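Local coordinates for inorganic polyphosphate/ATP-glucomannokinase (Arthrobacter sp., PDB 1WOQ), which phosphorylates glucose and mannose, with inorganic polyphosphate or ATP as the phosphoryl donor, at residues I121-A132 / S155-N166; L36-P44 / L60-E70. All coordinates share one frame; numbering follows the deposited sequence.

Read from the N terminus, contact 2 comes first: strand 35-44, an outer strand of the five-stranded sheet that holds 14-19 at its centre, runs out into helix 51-66, and the chain returns so that 60-70 lies against 36-44. That short loop is complete before contact 1 opens. Strand 118-122, the opposite edge of the same sheet, leads into helix 123-134; strand 143-149 follows, and residues 155-166 come back onto the helix. The two closures are therefore in series and neither crosses the other. Contact 2 joins a sheet edge to its helix, whereas contact 1 ties the first sheet to the second, beside the bound glucose. Their centres lie about 24 Å apart.

Contact 1. Residues I121-A132 / S155-N166; sequences INDADAAGLAEA and SAFIFDGKLVPN. With BGC (beta-D-glucopyranose), chain C.
Asp-125, in the first turn of helix 123-134, crosses Leu-163 at about a right angle, where the helix packs on the hairpin of strands 153-159 and 162-164. This joins the two sheets of the actin-like ATPase fold of ROK kinases. CB of Asp-125 rests against the CD2 methyl of Leu-163 at 3.8 Å, and CG lies by its CD1. Its chi1 of -78° sets CG anti to the carbonyl carbon, and the carboxylate reaches the backbone around Asn-166. There OD2 accepts the backbone N of Asn-166 through its syn lone pair, 2.8 Å away and nearly straight at 171°. OD1 accepts a hydrogen bond from a water that also accepts from Phe-157 N and donates to Val-164 O, so this buried acid is tied to the backbone of 155-166 by OD2 directly and by OD1 through the water.

One turn on, Leu-129 CD2 meets Leu-163 CB; from before the helix, Ile-121 CD1 comes tip to tip with Leu-163 CD2. Gly-128 lets the strand come close: the methyl of Ala-156 sits 3.5 Å from Gly-128 CA, tighter than usual for two carbons. At the N-cap, Asn-122 OD1 accepts from Asp-125 N, while its ND2 gives weak bonds to O3 and O4 of the sugar and another bond to Gly-84 O. Glu-168, His-171, Glu-180 and Asn-96 bind the sugar too. Asp-123 grips it with both oxygens, OD1 taking the O6 hydroxyl at 2.7 Å and OD2 the O4 hydroxyl at 2.5 Å.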
loop_
_atom_site.group_PDB
_atom_site.type_symbol
_atom_site.label_atom_id
_atom_site.label_comp_id
_atom_site.label_asym_id
_atom_site.label_seq_id
_atom_site.Cartn_x
_atom_site.Cartn_y
_atom_site.Cartn_z
ATOM N N ILE A 121 -7.121 1.712 5.841
ATOM C CA ILE A 121 -6.699 0.342 5.589
ATOM C C ILE A 121 -5.188 0.382 5.407
ATOM O O ILE A 121 -4.636 1.405 5.002
ATOM C CB ILE A 121 -7.355 -0.217 4.308
ATOM C CG1 ILE A 121 -6.843 -1.636 4.032
ATOM C CG2 ILE A 121 -7.071 0.711 3.130
ATOM C CD1 ILE A 121 -7.512 -2.302 2.837
ATOM N N ASN A 122 -4.512 -0.713 5.723
ATOM C CA ASN A 122 -3.067 -0.745 5.551
ATOM C C ASN A 122 -2.708 -0.467 4.088
ATOM O O ASN A 122 -3.395 -0.926 3.178
ATOM C CB ASN A 122 -2.516 -2.103 5.978
ATOM C CG ASN A 122 -1.070 -2.277 5.599
ATOM O OD1 ASN A 122 -0.758 -2.864 4.565
ATOM N ND2 ASN A 122 -0.170 -1.747 6.426
ATOM N N ASP A 123 -1.626 0.275 3.865
ATOM C CA ASP A 123 -1.219 0.621 2.506
ATOM C C ASP A 123 -0.927 -0.573 1.591
ATOM O O ASP A 123 -1.327 -0.576 0.421
ATOM C CB ASP A 123 -0.016 1.577 2.529
ATOM C CG ASP A 123 1.229 0.962 3.155
ATOM O OD1 ASP A 123 2.340 1.382 2.768
ATOM O OD2 ASP A 123 1.111 0.083 4.034
ATOM N N ALA A 124 -0.237 -1.586 2.108
ATOM C CA ALA A 124 0.067 -2.764 1.297
ATOM C C ALA A 124 -1.218 -3.545 1.019
ATOM O O ALA A 124 -1.409 -4.063 -0.084
ATOM C CB ALA A 124 1.096 -3.652 2.009
ATOM N N ASP A 125 -2.097 -3.625 2.019
ATOM C CA ASP A 125 -3.374 -4.320 1.864
ATOM C C ASP A 125 -4.180 -3.677 0.736
ATOM O O ASP A 125 -4.803 -4.375 -0.070
ATOM C CB ASP A 125 -4.192 -4.267 3.160
ATOM C CG ASP A 125 -3.713 -5.262 4.209
ATOM O OD1 ASP A 125 -2.731 -5.992 3.953
ATOM O OD2 ASP A 125 -4.330 -5.308 5.295
ATOM N N ALA A 126 -4.166 -2.346 0.682
ATOM C CA ALA A 126 -4.891 -1.616 -0.360
ATOM C C ALA A 126 -4.296 -1.966 -1.722
ATOM O O ALA A 126 -5.024 -2.228 -2.678
ATOM C CB ALA A 126 -4.800 -0.108 -0.117
ATOM N N ALA A 127 -2.970 -1.975 -1.804
ATOM C CA ALA A 127 -2.298 -2.317 -3.054
ATOM C C ALA A 127 -2.709 -3.727 -3.474
ATOM O O ALA A 127 -2.896 -4.003 -4.660
ATOM C CB ALA A 127 -0.781 -2.239 -2.881
ATOM N N GLY A 128 -2.848 -4.615 -2.492
ATOM C CA GLY A 128 -3.248 -5.986 -2.771
ATOM C C GLY A 128 -4.666 -6.078 -3.310
ATOM O O GLY A 128 -4.928 -6.814 -4.269
ATOM N N LEU A 129 -5.589 -5.335 -2.705
ATOM C CA LEU A 129 -6.978 -5.342 -3.164
ATOM C C LEU A 129 -7.022 -4.905 -4.623
ATOM O O LEU A 129 -7.726 -5.499 -5.448
ATOM C CB LEU A 129 -7.835 -4.383 -2.331
ATOM C CG LEU A 129 -8.173 -4.756 -0.888
ATOM C CD1 LEU A 129 -8.868 -3.582 -0.200
ATOM C CD2 LEU A 129 -9.064 -5.987 -0.881
ATOM N N ALA A 130 -6.267 -3.857 -4.936
ATOM C CA ALA A 130 -6.217 -3.337 -6.294
ATOM C C ALA A 130 -5.643 -4.359 -7.277
ATOM O O ALA A 130 -6.191 -4.546 -8.357
ATOM C CB ALA A 130 -5.400 -2.053 -6.332
ATOM N N GLU A 131 -4.544 -5.016 -6.909
ATOM C CA GLU A 131 -3.937 -6.013 -7.791
ATOM C C GLU A 131 -4.843 -7.221 -7.977
ATOM O O GLU A 131 -4.886 -7.813 -9.055
ATOM C CB GLU A 131 -2.581 -6.485 -7.247
ATOM C CG GLU A 131 -1.459 -5.473 -7.364
ATOM C CD GLU A 131 -1.233 -5.001 -8.793
ATOM O OE1 GLU A 131 -1.036 -5.852 -9.686
ATOM O OE2 GLU A 131 -1.247 -3.777 -9.018
ATOM N N ALA A 132 -5.559 -7.591 -6.921
ATOM C CA ALA A 132 -6.457 -8.739 -6.973
ATOM C C ALA A 132 -7.656 -8.489 -7.884
ATOM O O ALA A 132 -8.103 -9.384 -8.612
ATOM C CB ALA A 132 -6.940 -9.081 -5.565
ATOM N N SER A 155 3.228 -6.028 2.672
ATOM C CA SER A 155 2.732 -7.291 2.157
ATOM C C SER A 155 1.225 -7.384 2.270
ATOM O O SER A 155 0.653 -7.105 3.325
ATOM C CB SER A 155 3.351 -8.472 2.912
ATOM O OG SER A 155 2.960 -8.465 4.277
ATOM N N ALA A 156 0.588 -7.773 1.170
ATOM C CA ALA A 156 -0.851 -7.974 1.145
ATOM C C ALA A 156 -1.024 -9.475 0.939
ATOM O O ALA A 156 -0.511 -10.037 -0.033
ATOM C CB ALA A 156 -1.485 -7.216 -0.019
ATOM N N PHE A 157 -1.725 -10.119 1.862
ATOM C CA PHE A 157 -1.965 -11.555 1.778
ATOM C C PHE A 157 -3.344 -11.749 1.151
ATOM O O PHE A 157 -4.365 -11.423 1.756
ATOM C CB PHE A 157 -1.918 -12.171 3.183
ATOM C CG PHE A 157 -1.726 -13.667 3.194
ATOM C CD1 PHE A 157 -0.617 -14.228 3.822
ATOM C CD2 PHE A 157 -2.656 -14.510 2.591
ATOM C CE1 PHE A 157 -0.436 -15.616 3.850
ATOM C CE2 PHE A 157 -2.487 -15.895 2.609
ATOM C CZ PHE A 157 -1.374 -16.450 3.241
ATOM N N ILE A 158 -3.361 -12.263 -0.075
ATOM C CA ILE A 158 -4.603 -12.501 -0.801
ATOM C C ILE A 158 -4.832 -14.010 -0.914
ATOM O O ILE A 158 -3.905 -14.754 -1.223
ATOM C CB ILE A 158 -4.534 -11.917 -2.241
ATOM C CG1 ILE A 158 -4.153 -10.432 -2.200
ATOM C CG2 ILE A 158 -5.878 -12.096 -2.947
ATOM C CD1 ILE A 158 -5.139 -9.554 -1.451
ATOM N N PHE A 159 -6.054 -14.458 -0.639
ATOM C CA PHE A 159 -6.387 -15.876 -0.763
ATOM C C PHE A 159 -7.724 -16.005 -1.479
ATOM O O PHE A 159 -8.747 -15.510 -0.999
ATOM C CB PHE A 159 -6.474 -16.563 0.600
ATOM C CG PHE A 159 -6.664 -18.052 0.498
ATOM C CD1 PHE A 159 -5.648 -18.859 0.000
ATOM C CD2 PHE A 159 -7.878 -18.641 0.843
ATOM C CE1 PHE A 159 -5.830 -20.231 -0.160
ATOM C CE2 PHE A 159 -8.073 -20.015 0.688
ATOM C CZ PHE A 159 -7.046 -20.810 0.185
ATOM N N ASP A 160 -7.710 -16.679 -2.624
ATOM C CA ASP A 160 -8.915 -16.849 -3.429
ATOM C C ASP A 160 -9.517 -15.484 -3.750
ATOM O O ASP A 160 -10.740 -15.306 -3.744
ATOM C CB ASP A 160 -9.946 -17.723 -2.699
ATOM C CG ASP A 160 -9.613 -19.205 -2.766
ATOM O OD1 ASP A 160 -8.732 -19.591 -3.562
ATOM O OD2 ASP A 160 -10.247 -19.991 -2.028
ATOM N N GLY A 161 -8.643 -14.518 -4.017
ATOM C CA GLY A 161 -9.083 -13.176 -4.359
ATOM C C GLY A 161 -9.573 -12.320 -3.205
ATOM O O GLY A 161 -9.994 -11.178 -3.414
ATOM N N LYS A 162 -9.514 -12.854 -1.991
ATOM C CA LYS A 162 -9.967 -12.117 -0.816
ATOM C C LYS A 162 -8.784 -11.682 0.037
ATOM O O LYS A 162 -7.795 -12.399 0.147
ATOM C CB LYS A 162 -10.896 -12.982 0.042
ATOM C CG LYS A 162 -12.101 -13.556 -0.686
ATOM C CD LYS A 162 -13.077 -14.199 0.299
ATOM C CE LYS A 162 -12.421 -15.301 1.123
ATOM N NZ LYS A 162 -13.315 -15.799 2.213
ATOM N N LEU A 163 -8.893 -10.510 0.648
ATOM C CA LEU A 163 -7.816 -10.011 1.491
ATOM C C LEU A 163 -7.808 -10.612 2.890
ATOM O O LEU A 163 -8.815 -10.579 3.596
ATOM C CB LEU A 163 -7.900 -8.484 1.619
ATOM C CG LEU A 163 -6.965 -7.838 2.651
ATOM C CD1 LEU A 163 -5.518 -7.895 2.163
ATOM C CD2 LEU A 163 -7.387 -6.388 2.876
ATOM N N VAL A 164 -6.668 -11.187 3.267
ATOM C CA VAL A 164 -6.445 -11.717 4.610
ATOM C C VAL A 164 -5.703 -10.487 5.144
ATOM O O VAL A 164 -4.515 -10.302 4.887
ATOM C CB VAL A 164 -5.517 -12.949 4.584
ATOM C CG1 VAL A 164 -5.195 -13.390 6.001
ATOM C CG2 VAL A 164 -6.203 -14.090 3.825
ATOM N N PRO A 165 -6.401 -9.630 5.900
ATOM C CA PRO A 165 -5.814 -8.402 6.438
ATOM C C PRO A 165 -4.617 -8.390 7.369
ATOM O O PRO A 165 -4.378 -9.318 8.141
ATOM C CB PRO A 165 -7.016 -7.704 7.070
ATOM C CG PRO A 165 -7.795 -8.852 7.609
ATOM C CD PRO A 165 -7.740 -9.860 6.476
ATOM N N ASN A 166 -3.874 -7.295 7.248
ATOM C CA ASN A 166 -2.728 -6.990 8.086
ATOM C C ASN A 166 -1.531 -7.932 8.143
ATOM O O ASN A 166 -0.907 -8.065 9.193
ATOM C CB ASN A 166 -3.232 -6.717 9.509
ATOM C CG ASN A 166 -4.113 -5.475 9.588
ATOM O OD1 ASN A 166 -5.233 -5.514 10.114
ATOM N ND2 ASN A 166 -3.606 -4.365 9.070
HETATM C C2 BGC C . 4.937 -1.371 7.759
HETATM C C3 BGC C . 3.757 -1.898 6.931
HETATM C C4 BGC C . 3.703 -1.176 5.576
HETATM C C5 BGC C . 5.063 -1.294 4.873
HETATM C C6 BGC C . 5.137 -0.541 3.558
HETATM C C1 BGC C . 6.225 -1.513 6.944
HETATM O O1 BGC C . 7.305 -1.010 7.649
HETATM O O2 BGC C . 5.044 -2.104 8.967
HETATM O O3 BGC C . 2.540 -1.702 7.635
HETATM O O4 BGC C . 2.690 -1.755 4.760
HETATM O O5 BGC C . 6.106 -0.771 5.725
HETATM O O6 BGC C . 4.754 0.817 3.715
HETATM O O HOH W 1 -2.481 -8.699 4.325
#

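Contact 2. Residues L36-P44 / L60-E70; sequences LLGERFRVP and LVVAELSARPE. With PO4 (phosphate ion), chain E.
Glu-39 O accepts NH1 of Arg-68 at 2.7 Å, the one direct hydrogen bond between strand 39-44 and the chain leaving helix 51-66. The NH1 donor stands 19° out of the carbonyl plane. Arg-68 turns its other edge to Glu-64, whose OE2 takes both NE, at 3.2 Å, and NH2: a side-on salt bridge to a single oxygen, met on its anti side. Leu-65 CD2 lies over one face of the guanidinium. Two waters widen the grip: one links NH1 to Leu-37 O and to Glu-70 OE2, the other links NH2 to Arg-40 O of the strand.

The bend of Glu-64 at chi2 lets the same side chain serve Phe-41. Its CG sits 3.4 Å above the ring centroid, only 7° off the normal, in a CH-pi contact, while the carboxylate continues to the arginine. Val-61 CG1 approaches Phe-41 CD2, and Val-61 CG2 packs on Val-43 CG2 at 3.7 Å. Strand and helix run nearly antiparallel here, at 153°. On the sheet-facing side, Val-61 and Leu-65 also touch strand 14-19.

Away from the helix, Arg-42 holds a phosphate ion, probably from the crystallisation liquor, through NE and NH2, with Lys-25 assisting. On the helix side, the charges of Glu-64 and Arg-68 probably offset one another, while NH1 directly, and NH1 and NH2 through water, serve backbone carbonyls of 36-44.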
loop_
_atom_site.group_PDB
_atom_site.type_symbol
_atom_site.label_atom_id
_atom_site.label_comp_id
_atom_site.label_asym_id
_atom_site.label_seq_id
_atom_site.Cartn_x
_atom_site.Cartn_y
_atom_site.Cartn_z
ATOM N N LEU A 36 -8.382 6.166 -12.142
ATOM C CA LEU A 36 -8.729 7.478 -11.616
ATOM C C LEU A 36 -9.390 8.364 -12.655
ATOM O O LEU A 36 -9.091 8.274 -13.847
ATOM C CB LEU A 36 -7.476 8.197 -11.108
ATOM C CG LEU A 36 -6.924 7.858 -9.724
ATOM C CD1 LEU A 36 -6.704 6.366 -9.590
ATOM C CD2 LEU A 36 -5.621 8.618 -9.521
ATOM N N LEU A 37 -10.296 9.216 -12.190
ATOM C CA LEU A 37 -10.962 10.173 -13.058
ATOM C C LEU A 37 -10.128 11.431 -12.892
ATOM O O LEU A 37 -10.020 11.969 -11.785
ATOM C CB LEU A 37 -12.398 10.429 -12.596
ATOM C CG LEU A 37 -13.331 9.219 -12.642
ATOM C CD1 LEU A 37 -14.735 9.644 -12.245
ATOM C CD2 LEU A 37 -13.329 8.619 -14.045
ATOM N N GLY A 38 -9.520 11.889 -13.979
ATOM C CA GLY A 38 -8.683 13.069 -13.895
ATOM C C GLY A 38 -7.318 12.693 -13.345
ATOM O O GLY A 38 -6.967 11.511 -13.292
ATOM N N GLU A 39 -6.557 13.695 -12.918
ATOM C CA GLU A 39 -5.212 13.483 -12.389
ATOM C C GLU A 39 -5.189 13.272 -10.879
ATOM O O GLU A 39 -6.073 13.743 -10.164
ATOM C CB GLU A 39 -4.330 14.689 -12.722
ATOM C CG GLU A 39 -4.332 15.087 -14.190
ATOM C CD GLU A 39 -3.782 14.001 -15.088
ATOM O OE1 GLU A 39 -2.605 13.623 -14.910
ATOM O OE2 GLU A 39 -4.525 13.524 -15.973
ATOM N N ARG A 40 -4.177 12.561 -10.396
ATOM C CA ARG A 40 -4.044 12.349 -8.963
ATOM C C ARG A 40 -3.480 13.652 -8.413
ATOM O O ARG A 40 -2.812 14.397 -9.134
ATOM C CB ARG A 40 -3.095 11.186 -8.667
ATOM C CG ARG A 40 -1.687 11.377 -9.177
ATOM C CD ARG A 40 -1.035 10.028 -9.424
ATOM N NE ARG A 40 0.345 10.152 -9.878
ATOM C CZ ARG A 40 0.975 9.229 -10.596
ATOM N NH1 ARG A 40 0.341 8.118 -10.944
ATOM N NH2 ARG A 40 2.236 9.414 -10.963
ATOM N N PHE A 41 -3.759 13.932 -7.147
ATOM C CA PHE A 41 -3.293 15.157 -6.512
ATOM C C PHE A 41 -2.423 14.789 -5.322
ATOM O O PHE A 41 -2.770 13.897 -4.550
ATOM C CB PHE A 41 -4.490 15.983 -6.048
ATOM C CG PHE A 41 -4.123 17.333 -5.518
ATOM C CD1 PHE A 41 -3.714 18.344 -6.380
ATOM C CD2 PHE A 41 -4.188 17.597 -4.153
ATOM C CE1 PHE A 41 -3.374 19.605 -5.890
ATOM C CE2 PHE A 41 -3.852 18.852 -3.653
ATOM C CZ PHE A 41 -3.443 19.859 -4.525
ATOM N N ARG A 42 -1.296 15.476 -5.169
ATOM C CA ARG A 42 -0.384 15.174 -4.075
ATOM C C ARG A 42 0.162 16.398 -3.357
ATOM O O ARG A 42 0.353 17.457 -3.955
ATOM C CB ARG A 42 0.800 14.348 -4.599
ATOM C CG ARG A 42 1.848 14.023 -3.542
ATOM C CD ARG A 42 3.176 13.575 -4.149
ATOM N NE ARG A 42 3.078 12.363 -4.963
ATOM C CZ ARG A 42 2.866 12.348 -6.277
ATOM N NH1 ARG A 42 2.729 13.487 -6.945
ATOM N NH2 ARG A 42 2.805 11.190 -6.928
ATOM N N VAL A 43 0.395 16.240 -2.059
ATOM C CA VAL A 43 0.987 17.292 -1.245
ATOM C C VAL A 43 2.102 16.575 -0.498
ATOM O O VAL A 43 2.064 15.350 -0.337
ATOM C CB VAL A 43 -0.016 17.919 -0.247
ATOM C CG1 VAL A 43 -1.187 18.533 -1.007
ATOM C CG2 VAL A 43 -0.499 16.878 0.750
ATOM N N PRO A 44 3.126 17.315 -0.056
ATOM C CA PRO A 44 4.236 16.689 0.665
ATOM C C PRO A 44 3.820 16.107 2.005
ATOM O O PRO A 44 2.970 16.667 2.695
ATOM C CB PRO A 44 5.232 17.837 0.839
ATOM C CG PRO A 44 4.916 18.747 -0.312
ATOM C CD PRO A 44 3.410 18.734 -0.321
ATOM N N LEU A 60 -6.461 18.705 2.894
ATOM C CA LEU A 60 -6.176 19.508 1.709
ATOM C C LEU A 60 -6.343 18.696 0.431
ATOM O O LEU A 60 -6.887 19.196 -0.554
ATOM C CB LEU A 60 -4.757 20.085 1.772
ATOM C CG LEU A 60 -4.530 21.161 2.836
ATOM C CD1 LEU A 60 -3.049 21.460 2.953
ATOM C CD2 LEU A 60 -5.312 22.419 2.471
ATOM N N VAL A 61 -5.876 17.451 0.435
ATOM C CA VAL A 61 -6.010 16.617 -0.758
ATOM C C VAL A 61 -7.487 16.351 -1.047
ATOM O O VAL A 61 -7.943 16.483 -2.185
ATOM C CB VAL A 61 -5.275 15.264 -0.608
ATOM C CG1 VAL A 61 -5.502 14.407 -1.857
ATOM C CG2 VAL A 61 -3.784 15.500 -0.404
ATOM N N VAL A 62 -8.234 15.973 -0.015
ATOM C CA VAL A 62 -9.656 15.698 -0.178
ATOM C C VAL A 62 -10.412 16.946 -0.625
ATOM O O VAL A 62 -11.312 16.866 -1.459
ATOM C CB VAL A 62 -10.273 15.165 1.137
ATOM C CG1 VAL A 62 -11.796 15.108 1.023
ATOM C CG2 VAL A 62 -9.723 13.774 1.439
ATOM N N ALA A 63 -10.042 18.097 -0.076
ATOM C CA ALA A 63 -10.702 19.345 -0.442
ATOM C C ALA A 63 -10.509 19.628 -1.927
ATOM O O ALA A 63 -11.445 20.030 -2.616
ATOM C CB ALA A 63 -10.149 20.498 0.387
ATOM N N GLU A 64 -9.290 19.421 -2.414
ATOM C CA GLU A 64 -8.978 19.650 -3.823
ATOM C C GLU A 64 -9.807 18.751 -4.734
ATOM O O GLU A 64 -10.439 19.227 -5.679
ATOM C CB GLU A 64 -7.484 19.404 -4.071
ATOM C CG GLU A 64 -7.073 19.224 -5.533
ATOM C CD GLU A 64 -7.310 20.452 -6.396
ATOM O OE1 GLU A 64 -7.309 21.581 -5.864
ATOM O OE2 GLU A 64 -7.477 20.285 -7.620
ATOM N N LEU A 65 -9.807 17.453 -4.444
ATOM C CA LEU A 65 -10.548 16.490 -5.253
ATOM C C LEU A 65 -12.055 16.695 -5.185
ATOM O O LEU A 65 -12.749 16.532 -6.186
ATOM C CB LEU A 65 -10.202 15.059 -4.817
ATOM C CG LEU A 65 -8.728 14.666 -4.978
ATOM C CD1 LEU A 65 -8.495 13.283 -4.377
ATOM C CD2 LEU A 65 -8.338 14.681 -6.452
ATOM N N SER A 66 -12.559 17.057 -4.009
ATOM C CA SER A 66 -13.992 17.269 -3.828
ATOM C C SER A 66 -14.506 18.487 -4.592
ATOM O O SER A 66 -15.706 18.606 -4.845
ATOM C CB SER A 66 -14.321 17.433 -2.342
ATOM O OG SER A 66 -13.898 16.310 -1.592
ATOM N N ALA A 67 -13.602 19.387 -4.963
ATOM C CA ALA A 67 -13.992 20.595 -5.687
ATOM C C ALA A 67 -14.037 20.381 -7.194
ATOM O O ALA A 67 -14.498 21.246 -7.939
ATOM C CB ALA A 67 -13.033 21.735 -5.354
ATOM N N ARG A 68 -13.563 19.228 -7.648
ATOM C CA ARG A 68 -13.553 18.940 -9.077
ATOM C C ARG A 68 -14.922 18.523 -9.602
ATOM O O ARG A 68 -15.721 17.922 -8.884
ATOM C CB ARG A 68 -12.518 17.861 -9.385
ATOM C CG ARG A 68 -11.122 18.276 -8.982
ATOM C CD ARG A 68 -10.087 17.300 -9.471
ATOM N NE ARG A 68 -8.748 17.708 -9.064
ATOM C CZ ARG A 68 -7.653 17.007 -9.324
ATOM N NH1 ARG A 68 -7.750 15.866 -9.993
ATOM N NH2 ARG A 68 -6.469 17.443 -8.913
ATOM N N PRO A 69 -15.208 18.841 -10.871
ATOM C CA PRO A 69 -16.499 18.486 -11.465
ATOM C C PRO A 69 -16.799 16.989 -11.440
ATOM O O PRO A 69 -17.961 16.587 -11.383
ATOM C CB PRO A 69 -16.397 19.052 -12.884
ATOM C CG PRO A 69 -14.926 19.022 -13.166
ATOM C CD PRO A 69 -14.333 19.495 -11.859
ATOM N N GLU A 70 -15.753 16.169 -11.463
ATOM C CA GLU A 70 -15.929 14.722 -11.447
ATOM C C GLU A 70 -15.965 14.142 -10.029
ATOM O O GLU A 70 -16.000 12.926 -9.849
ATOM C CB GLU A 70 -14.813 14.045 -12.256
ATOM C CG GLU A 70 -13.400 14.340 -11.767
ATOM C CD GLU A 70 -12.755 15.522 -12.474
ATOM O OE1 GLU A 70 -13.413 16.568 -12.619
ATOM O OE2 GLU A 70 -11.578 15.405 -12.876
HETATM P P PO4 E . 4.618 9.118 -3.924
HETATM O O1 PO4 E . 4.481 9.325 -5.492
HETATM O O2 PO4 E . 5.966 9.446 -3.319
HETATM O O3 PO4 E . 3.539 10.097 -3.401
HETATM O O4 PO4 E . 4.185 7.672 -3.744
HETATM O O HOH W 2 -9.972 14.596 -10.961
HETATM O O HOH W 3 -3.795 16.904 -9.871
#